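Local coordinates for protein endoglucanase (Acetivibrio cellulolyticus, PDB 5NRM) that binds the dockerins of cellulosomal enzymes through this type I cohesin domain of a scaffoldin, and as a whole protein probably also hydrolyses cellulose, at residues I66-E69 with S70-K73; S104-I107 with G108-A111. All blocks are in the same frame, centred on the assembly; numbering follows the deposited sequence. Where two conformers were deposited one is given.

Overall arrangement
Both contacts are tight turns at the surface of one cohesin domain, and both reach the same mixed beta sheet. Contact 1 (66-69 with 70-73) is the hairpin turn between strands 64-70 and 73-79, with its centre 12 Å from that of the chain. Contact 2 (104-107 with 108-111) leads into strand 110-116 and lies farther out, at 22 Å. Their centres are 21 Å apart and their nearest atoms about 10 Å, so they do not touch. They differ in their neighbours: contact 1 borders the bound Cel5 dockerin through N67 and E69, whereas no other protein chain of the assembly reaches contact 2.

Contact 1 (I66-E69 with S70-K73); sequences INKE and SDGK
K73 meets E69 twice, once through the backbone and once through the side chains. The backbone N of E69 donates to K73 O at 2.8 Å, with a bent N-H...O angle of 137°. Beyond it the two side chains run side by side in the same direction, and K73 NZ closes a salt bridge to E69 OE2 at 3.0 Å. The ammonium approaches from above the carboxylate, 44° out of its plane. E69 CG stands anti to the backbone N (chi1 173°) and K73 is extended throughout, so that NZ reaches OE2.

A second salt bridge joins K68 to D71. Here K68 NZ meets OD1 of D71 almost end-on to the C-O bond, at 2.8 Å. The aliphatic part of K68 passes over the turn on its way, with CG 3.4 Å from S70 O.

The turn and bulge set the backbone from which these pairs extend. S70 to K73 form a type II turn, closed by K73 N to S70 O at 3.0 Å, with G72 at a positive phi. E69 and S70 both face K73, a classic beta bulge. A water adds a further link: it donates to E69 OE2 and is hydrogen-bonded to S70 OG at 2.7 Å.

Farther out, Y41 OH receives the backbone N-H of G72. On the dockerin chain, L60 O accepts from N67 ND2 and G61 packs against E69.

E69 OE2 thus has both a lysine and a water as partners, which would favour a charged carboxylate. Two lysine-carboxylate pairs, on opposite faces, bracket the bulged hairpin, and the E69 pair stands beside the dockerin interface.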
loop_
_atom_site.group_PDB
_atom_site.type_symbol
_atom_site.label_atom_id
_atom_site.label_comp_id
_atom_site.label_asym_id
_atom_site.label_seq_id
_atom_site.Cartn_x
_atom_site.Cartn_y
_atom_site.Cartn_z
ATOM N N ILE A 66 1.473 6.874 -1.502
ATOM C CA ILE A 66 1.240 6.885 -0.077
ATOM C C ILE A 66 0.461 8.143 0.260
ATOM O O ILE A 66 0.812 9.247 -0.231
ATOM C CB ILE A 66 2.584 6.717 0.697
ATOM C CG1 ILE A 66 2.319 6.454 2.180
ATOM C CG2 ILE A 66 3.531 7.869 0.411
ATOM C CD1 ILE A 66 3.516 5.879 2.920
ATOM N N ASN A 67 -0.580 8.037 1.066
ATOM C CA ASN A 67 -1.391 9.189 1.442
ATOM C C ASN A 67 -1.682 9.162 2.932
ATOM O O ASN A 67 -1.960 8.110 3.508
ATOM C CB ASN A 67 -2.690 9.177 0.652
ATOM C CG ASN A 67 -3.595 10.336 0.991
ATOM O OD1 ASN A 67 -3.183 11.482 0.873
ATOM N ND2 ASN A 67 -4.793 10.054 1.406
ATOM N N LYS A 68 -1.581 10.321 3.577
ATOM C CA LYS A 68 -2.038 10.443 4.958
ATOM C C LYS A 68 -3.538 10.584 4.951
ATOM O O LYS A 68 -4.081 11.635 4.541
ATOM C CB LYS A 68 -1.384 11.653 5.637
ATOM C CG LYS A 68 -1.864 11.800 7.087
ATOM C CD LYS A 68 -1.282 13.041 7.759
ATOM C CE LYS A 68 -1.955 13.343 9.061
ATOM N NZ LYS A 68 -1.770 14.808 9.314
ATOM N N GLU A 69 -4.238 9.562 5.409
ATOM C CA GLU A 69 -5.712 9.611 5.410
ATOM C C GLU A 69 -6.202 10.521 6.569
ATOM O O GLU A 69 -7.154 11.323 6.443
ATOM C CB GLU A 69 -6.327 8.214 5.523
ATOM C CG GLU A 69 -7.836 8.234 5.694
ATOM C CD GLU A 69 -8.402 6.833 5.740
ATOM O OE1 GLU A 69 -7.848 6.011 5.036
ATOM O OE2 GLU A 69 -9.362 6.592 6.516
ATOM N N SER A 70 -5.545 10.397 7.695
ATOM C CA SER A 70 -5.901 11.168 8.931
ATOM C C SER A 70 -4.673 11.113 9.855
ATOM O O SER A 70 -3.732 10.398 9.600
ATOM C CB SER A 70 -7.144 10.620 9.638
ATOM O OG SER A 70 -7.004 9.256 9.952
ATOM N N ASP A 71 -4.731 11.842 10.956
ATOM C CA ASP A 71 -3.581 11.919 11.856
ATOM C C ASP A 71 -3.373 10.520 12.362
ATOM O O ASP A 71 -4.320 9.892 12.903
ATOM C CB ASP A 71 -3.870 12.854 13.043
ATOM C CG ASP A 71 -3.904 14.328 12.659
ATOM O OD1 ASP A 71 -3.318 14.679 11.609
ATOM O OD2 ASP A 71 -4.447 15.146 13.487
ATOM N N GLY A 72 -2.153 10.008 12.187
ATOM C CA GLY A 72 -1.800 8.690 12.669
ATOM C C GLY A 72 -2.099 7.524 11.686
ATOM O O GLY A 72 -1.958 6.384 12.114
ATOM N N LYS A 73 -2.586 7.814 10.479
ATOM C CA LYS A 73 -3.082 6.761 9.566
ATOM C C LYS A 73 -2.665 7.055 8.118
ATOM O O LYS A 73 -3.138 8.059 7.516
ATOM C CB LYS A 73 -4.589 6.611 9.649
ATOM C CG LYS A 73 -5.098 5.408 8.829
ATOM C CD LYS A 73 -6.621 5.354 8.840
ATOM C CE LYS A 73 -7.120 4.138 8.075
ATOM N NZ LYS A 73 -8.613 4.125 8.013
HETATM O O HOH W 1 -9.320 8.046 9.131
#

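Contact 2 (S104-I107 with G108-A111); sequences SAAI and GSKA
A106 O receives two hydrogen bonds from S109, one from the backbone and one from the side chain. The backbone bond, S109 N to A106 O, measures 3.1 Å with an N-H...O angle of 155°. The hydroxyl bond is shorter, 2.7 Å from S109 OG to A106 O, and lies in the carbonyl plane on a lone pair. With chi1 at 73°, S109 OG sits between its own backbone N and carbonyl carbon, on the side from which the A106 carbonyl can be reached. K45 NZ adds a weak hydrogen bond to the same hydroxyl.

A further hydrogen bond lies within 108-111: K110 NZ folds back to G108 O at 3.1 Å.

Van der Waals contact across the turn is slight: A106 CB stands 4.1 Å from S109 OG. Outside the turn, I107 packs on P14 of another loop.

A106 to S109 form a type II beta turn, with G108 at the third position and a positive phi of 84°. Backbone bonds of G108 and S109 with L140 tie its end to strand 132-140, so this turn leads into strand 110-116 at one end of the cohesin beta sandwich.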
loop_
_atom_site.group_PDB
_atom_site.type_symbol
_atom_site.label_atom_id
_atom_site.label_comp_id
_atom_site.label_asym_id
_atom_site.label_seq_id
_atom_site.Cartn_x
_atom_site.Cartn_y
_atom_site.Cartn_z
ATOM N N SER A 104 8.378 17.752 22.296
ATOM C CA SER A 104 7.820 17.390 23.608
ATOM C C SER A 104 8.010 15.947 23.994
ATOM O O SER A 104 7.806 15.609 25.130
ATOM C CB SER A 104 6.302 17.614 23.622
ATOM O OG SER A 104 5.696 16.768 22.652
ATOM N N ALA A 105 8.341 15.095 23.027
ATOM C CA ALA A 105 8.368 13.680 23.265
ATOM C C ALA A 105 9.530 13.310 24.195
ATOM O O ALA A 105 10.631 13.805 24.036
ATOM C CB ALA A 105 8.452 12.928 21.950
ATOM N N ALA A 106 9.275 12.431 25.172
ATOM C CA ALA A 106 10.240 12.114 26.203
ATOM C C ALA A 106 11.342 11.217 25.681
ATOM O O ALA A 106 11.052 10.204 25.043
ATOM C CB ALA A 106 9.527 11.401 27.375
ATOM N N ILE A 107 12.585 11.548 26.006
ATOM C CA ILE A 107 13.747 10.676 25.761
ATOM C C ILE A 107 13.581 9.352 26.474
ATOM O O ILE A 107 13.111 9.288 27.620
ATOM C CB ILE A 107 15.093 11.383 26.145
ATOM C CG1 ILE A 107 15.488 12.383 25.038
ATOM C CG2 ILE A 107 16.256 10.415 26.360
ATOM C CD1 ILE A 107 14.961 13.754 25.311
ATOM N N GLY A 108 13.936 8.302 25.758
ATOM C CA GLY A 108 13.708 6.925 26.154
ATOM C C GLY A 108 12.315 6.354 25.831
ATOM O O GLY A 108 12.119 5.128 25.950
ATOM N N SER A 109 11.337 7.193 25.476
ATOM C CA SER A 109 9.991 6.657 25.099
ATOM C C SER A 109 10.004 6.169 23.659
ATOM O O SER A 109 11.037 6.288 22.998
ATOM C CB SER A 109 8.912 7.689 25.319
ATOM O OG SER A 109 8.914 8.762 24.359
ATOM N N LYS A 110 8.893 5.551 23.240
ATOM C CA LYS A 110 8.825 4.934 21.907
ATOM C C LYS A 110 7.575 5.440 21.179
ATOM O O LYS A 110 6.551 5.634 21.790
ATOM C CB LYS A 110 8.671 3.397 21.933
ATOM C CG LYS A 110 9.549 2.649 22.854
ATOM C CD LYS A 110 10.967 2.597 22.433
ATOM C CE LYS A 110 11.705 1.672 23.385
ATOM N NZ LYS A 110 12.448 2.479 24.412
ATOM N N ALA A 111 7.723 5.670 19.888
ATOM C CA ALA A 111 6.613 6.056 19.000
ATOM C C ALA A 111 6.381 4.868 18.077
ATOM O O ALA A 111 7.161 4.644 17.160
ATOM C CB ALA A 111 6.907 7.303 18.211
#